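Local coordinates for beta-lactamase-like protein (Novosphingobium pentaromativorans US6-1, PDB 6AUF) that probably hydrolyses beta-lactam antibiotics as a two-zinc metallo-beta-lactamase of the B3 type, at residues A212-A217 and G281-K286; D245-P250 and A270-A275. All coordinates share one frame; numbering follows the deposited sequence.

Interaction 1 (A212-A217 and G281-K286); sequences ATTISA and GSYFAK
Thr214 reaches from its loop into the angle between two aromatic side chains of helix 272-292, Tyr283 and Phe284, and these three residues bury most of the surface here. Its CB points at the helix, and a chi1 of 53° sets OG1 between the backbone N and the carbonyl carbon while CG2 lies beside the backbone N. The two branches thereby divide the work. OG1 meets both rings, 3.4 Å from CD2 of Tyr283 and 3.5 Å from CD1 of Phe284; of the two rings, CG2 touches that of Phe284, coming within 3.6 Å of the same CD1. The Thr214 side chain lies roughly perpendicular to that of Phe284 but antiparallel to that of Tyr283. The tyrosine, extended with CG anti to its backbone N (chi1 178°), carries its ring along the loop, where Thr214 O lies in the ring plane at the edge, 3.3 Å from CE2. Farther out, Tyr283 OH stands 3.6 Å from Ile215 CG2. No hydrogen bond joins the segments. Ile232 of helix 226-241 touches both Thr214 and Phe284, the two buried residues of the contact. The loop itself borders the metal site: Thr213 O is hydrogen-bonded to ND1 of the zinc ligand His185, and Ile215 also packs near that histidine. This is a C-terminal helix backing an active-site loop of the metallo-beta-lactamase fold.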
loop_
_atom_site.group_PDB
_atom_site.type_symbol
_atom_site.label_atom_id
_atom_site.label_comp_id
_atom_site.label_asym_id
_atom_site.label_seq_id
_atom_site.Cartn_x
_atom_site.Cartn_y
_atom_site.Cartn_z
ATOM N N ALA A 212 6.568 3.568 -4.905
ATOM C CA ALA A 212 7.421 3.182 -6.026
ATOM C C ALA A 212 8.772 3.887 -5.984
ATOM O O ALA A 212 9.473 3.946 -7.005
ATOM C CB ALA A 212 6.721 3.446 -7.360
ATOM N N THR A 213 9.152 4.403 -4.821
ATOM C CA THR A 213 10.358 5.202 -4.685
ATOM C C THR A 213 11.566 4.291 -4.529
ATOM O O THR A 213 11.550 3.372 -3.705
ATOM C CB THR A 213 10.226 6.133 -3.475
ATOM O OG1 THR A 213 9.889 5.357 -2.316
ATOM C CG2 THR A 213 9.114 7.158 -3.707
ATOM N N THR A 214 12.606 4.535 -5.329
ATOM C CA THR A 214 13.859 3.778 -5.245
ATOM C C THR A 214 14.818 4.536 -4.340
ATOM O O THR A 214 15.522 5.448 -4.787
ATOM C CB THR A 214 14.477 3.582 -6.622
ATOM O OG1 THR A 214 14.606 4.859 -7.260
ATOM C CG2 THR A 214 13.635 2.628 -7.485
ATOM N N ILE A 215 14.856 4.151 -3.068
ATOM C CA ILE A 215 15.637 4.864 -2.065
ATOM C C ILE A 215 16.380 3.841 -1.227
ATOM O O ILE A 215 15.945 2.695 -1.092
ATOM C CB ILE A 215 14.755 5.775 -1.171
ATOM C CG1 ILE A 215 13.619 4.977 -0.524
ATOM C CG2 ILE A 215 14.218 6.970 -1.978
ATOM C CD1 ILE A 215 12.602 5.845 0.249
ATOM N N SER A 216 17.500 4.268 -0.647
ATOM C CA SER A 216 18.422 3.337 -0.019
ATOM C C SER A 216 19.110 3.999 1.156
ATOM O O SER A 216 19.103 5.221 1.301
ATOM C CB SER A 216 19.484 2.865 -1.012
ATOM O OG SER A 216 20.361 3.934 -1.336
ATOM N N ALA A 217 19.739 3.169 1.983
ATOM C CA ALA A 217 20.789 3.659 2.856
ATOM C C ALA A 217 21.869 4.349 2.013
ATOM O O ALA A 217 21.928 4.198 0.786
ATOM C CB ALA A 217 21.378 2.508 3.668
ATOM N N GLY A 281 9.872 5.829 -12.433
ATOM C CA GLY A 281 10.967 5.400 -13.284
ATOM C C GLY A 281 11.902 6.546 -13.607
ATOM O O GLY A 281 13.125 6.374 -13.666
ATOM N N SER A 282 11.339 7.736 -13.807
ATOM C CA SER A 282 12.179 8.902 -14.043
ATOM C C SER A 282 13.085 9.153 -12.846
ATOM O O SER A 282 14.301 9.355 -12.996
ATOM C CB SER A 282 11.305 10.113 -14.342
ATOM O OG SER A 282 12.090 11.283 -14.436
ATOM N N TYR A 283 12.512 9.096 -11.638
ATOM C CA TYR A 283 13.316 9.253 -10.429
ATOM C C TYR A 283 14.438 8.222 -10.384
ATOM O O TYR A 283 15.589 8.562 -10.097
ATOM C CB TYR A 283 12.428 9.145 -9.181
ATOM C CG TYR A 283 13.171 9.258 -7.862
ATOM C CD1 TYR A 283 13.426 10.502 -7.291
ATOM C CD2 TYR A 283 13.620 8.124 -7.188
ATOM C CE1 TYR A 283 14.111 10.621 -6.086
ATOM C CE2 TYR A 283 14.301 8.230 -5.976
ATOM C CZ TYR A 283 14.542 9.483 -5.431
ATOM O OH TYR A 283 15.215 9.612 -4.237
ATOM N N PHE A 284 14.116 6.960 -10.682
ATOM C CA PHE A 284 15.112 5.896 -10.649
ATOM C C PHE A 284 16.260 6.178 -11.608
ATOM O O PHE A 284 17.428 5.961 -11.266
ATOM C CB PHE A 284 14.448 4.557 -10.981
ATOM C CG PHE A 284 15.376 3.391 -10.927
ATOM C CD1 PHE A 284 16.274 3.248 -9.877
ATOM C CD2 PHE A 284 15.331 2.405 -11.913
ATOM C CE1 PHE A 284 17.134 2.149 -9.818
ATOM C CE2 PHE A 284 16.181 1.304 -11.869
ATOM C CZ PHE A 284 17.087 1.172 -10.824
ATOM N N ALA A 285 15.956 6.662 -12.815
ATOM C CA ALA A 285 17.031 6.887 -13.774
ATOM C C ALA A 285 17.968 7.979 -13.290
ATOM O O ALA A 285 19.193 7.868 -13.433
ATOM C CB ALA A 285 16.468 7.231 -15.149
ATOM N N LYS A 286 17.410 9.047 -12.717
ATOM C CA LYS A 286 18.256 10.072 -12.125
ATOM C C LYS A 286 19.184 9.462 -11.083
ATOM O O LYS A 286 20.345 9.869 -10.958
ATOM C CB LYS A 286 17.393 11.174 -11.510
ATOM C CG LYS A 286 16.536 11.921 -12.519
ATOM C CD LYS A 286 15.856 13.124 -11.863
ATOM C CE LYS A 286 15.234 14.080 -12.888
ATOM N NZ LYS A 286 14.196 13.433 -13.749
#

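Interaction 2 (D245-P250 and A270-A275)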
loop_
_atom_site.group_PDB
_atom_site.type_symbol
_atom_site.label_atom_id
_atom_site.label_comp_id
_atom_site.label_asym_id
_atom_site.label_seq_id
_atom_site.Cartn_x
_atom_site.Cartn_y
_atom_site.Cartn_z
ATOM N N ASP A 245 -8.631 2.724 -12.886
ATOM C CA ASP A 245 -9.512 3.889 -12.951
ATOM C C ASP A 245 -9.246 4.844 -11.796
ATOM O O ASP A 245 -9.225 6.071 -11.982
ATOM C CB ASP A 245 -10.968 3.447 -12.931
ATOM C CG ASP A 245 -11.408 2.846 -14.239
ATOM O OD1 ASP A 245 -11.293 3.531 -15.284
ATOM O OD2 ASP A 245 -11.876 1.689 -14.210
ATOM N N ILE A 246 -9.041 4.305 -10.597
ATOM C CA ILE A 246 -8.861 5.114 -9.398
ATOM C C ILE A 246 -7.566 4.683 -8.729
ATOM O O ILE A 246 -7.487 3.582 -8.169
ATOM C CB ILE A 246 -10.046 4.981 -8.431
ATOM C CG1 ILE A 246 -11.302 5.572 -9.064
ATOM C CG2 ILE A 246 -9.721 5.650 -7.109
ATOM C CD1 ILE A 246 -12.555 5.207 -8.324
ATOM N N LEU A 247 -6.565 5.551 -8.763
ATOM C CA LEU A 247 -5.295 5.264 -8.120
ATOM C C LEU A 247 -5.357 5.558 -6.625
ATOM O O LEU A 247 -5.881 6.589 -6.202
ATOM C CB LEU A 247 -4.181 6.091 -8.761
ATOM C CG LEU A 247 -2.828 5.933 -8.078
ATOM C CD1 LEU A 247 -2.357 4.493 -8.252
ATOM C CD2 LEU A 247 -1.828 6.915 -8.644
ATOM N N VAL A 248 -4.808 4.651 -5.821
ATOM C CA VAL A 248 -4.661 4.866 -4.387
ATOM C C VAL A 248 -3.281 4.367 -3.982
ATOM O O VAL A 248 -2.834 3.321 -4.456
ATOM C CB VAL A 248 -5.781 4.163 -3.580
ATOM C CG1 VAL A 248 -5.762 4.613 -2.120
ATOM C CG2 VAL A 248 -7.139 4.437 -4.200
ATOM N N THR A 249 -2.601 5.120 -3.114
ATOM C CA THR A 249 -1.225 4.848 -2.735
ATOM C C THR A 249 -1.058 4.740 -1.227
ATOM O O THR A 249 -1.675 5.493 -0.472
ATOM C CB THR A 249 -0.278 5.937 -3.249
ATOM O OG1 THR A 249 -0.757 7.228 -2.830
ATOM C CG2 THR A 249 -0.143 5.868 -4.777
ATOM N N PRO A 250 -0.188 3.845 -0.770
ATOM C CA PRO A 250 0.051 3.711 0.677
ATOM C C PRO A 250 0.385 5.017 1.376
ATOM O O PRO A 250 0.082 5.172 2.564
ATOM C CB PRO A 250 1.216 2.715 0.722
ATOM C CG PRO A 250 0.954 1.845 -0.463
ATOM C CD PRO A 250 0.478 2.782 -1.543
ATOM N N ALA A 270 -8.030 7.149 -15.426
ATOM C CA ALA A 270 -7.516 5.863 -15.886
ATOM C C ALA A 270 -6.065 5.910 -16.342
ATOM O O ALA A 270 -5.485 4.849 -16.619
ATOM C CB ALA A 270 -8.373 5.349 -17.033
ATOM N N GLN A 271 -5.471 7.096 -16.434
ATOM C CA GLN A 271 -4.074 7.237 -16.805
ATOM C C GLN A 271 -3.155 7.444 -15.600
ATOM O O GLN A 271 -1.960 7.705 -15.783
ATOM C CB GLN A 271 -3.927 8.384 -17.811
ATOM C CG GLN A 271 -4.044 7.925 -19.256
ATOM C CD GLN A 271 -3.057 6.785 -19.582
ATOM O OE1 GLN A 271 -3.463 5.641 -19.827
ATOM N NE2 GLN A 271 -1.758 7.101 -19.581
ATOM N N ALA A 272 -3.667 7.287 -14.379
ATOM C CA ALA A 272 -2.901 7.672 -13.195
ATOM C C ALA A 272 -1.736 6.723 -12.943
ATOM O O ALA A 272 -0.617 7.166 -12.655
ATOM C CB ALA A 272 -3.810 7.722 -11.963
ATOM N N CYS A 273 -1.992 5.411 -13.000
ATOM C CA CYS A 273 -0.929 4.446 -12.731
ATOM C C CYS A 273 0.208 4.582 -13.730
ATOM O O CYS A 273 1.385 4.548 -13.347
ATOM C CB CYS A 273 -1.474 3.023 -12.739
ATOM S SG CYS A 273 -2.508 2.648 -11.303
ATOM N N ALA A 274 -0.114 4.765 -15.009
ATOM C CA ALA A 274 0.954 4.938 -15.985
ATOM C C ALA A 274 1.826 6.120 -15.597
ATOM O O ALA A 274 3.042 5.983 -15.425
ATOM C CB ALA A 274 0.383 5.110 -17.393
ATOM N N ALA A 275 1.208 7.288 -15.424
ATOM C CA ALA A 275 1.958 8.487 -15.070
ATOM C C ALA A 275 2.758 8.276 -13.793
ATOM O O ALA A 275 3.943 8.630 -13.715
ATOM C CB ALA A 275 0.999 9.661 -14.910
#
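Leu247 faces the start of helix 272-292 and divides its side chain between two consecutive residues there, Ala272 and Cys273. Both CB atoms of the first pair point across the gap, and they meet at a slant, Leu247 CB 3.6 Å from Ala272 CB. With CG anti to the backbone N (chi1 176°), the leucine then forks: CD2 stays over Ala272, 3.9 Å from its CB, while CD1 comes to 3.6 Å from Cys273 SG. That sulfur is bonded to Cys244 SG, so the apolar contact lies next to a covalent tie between the helix and the residue just before Asp245. At this end the backbones come closest, with CA of Asp245 only 4.1 Å from CA of Ala270. Although the CB of Asp245 points away, its carboxylate bends back, leaving OD1 3.9 Å from Ala270 CB; the other oxygen, OD2, accepts a hydrogen bond from Met205 N on the adjoining strand. Across the segments themselves the contact is entirely van der Waals. Strand 246-248, outermost of its five-stranded sheet, pairs with strand 203-208, whose Ala207 also touches Cys273: a disulfide-tied helix packed on the sheet face at its border strand, within the alpha-beta/beta-alpha sandwich of the metallo-beta-lactamase fold.

Helix 272-292 takes part in both interactions: its first turn meets edge strand 246-248 in interaction 2, and a stretch farther along meets the loop after strand 203-208 in interaction 1. Their centres are 18 Å apart, and both segments of interaction 2 fall between those of interaction 1 in the sequence. Both are partly buried, each joining two buried residues to an exposed one (Tyr283 in interaction 1, Ala270 in interaction 2), with interaction 2 nearer the centre of the chain. A leucine, an alanine methyl and a disulfide sulfur do the work there, whereas interaction 1 relies on aromatic rings around a threonine. Interaction 1 borders the zinc-binding His185, while the strand of interaction 2 leads into His251, a ligand of the second zinc.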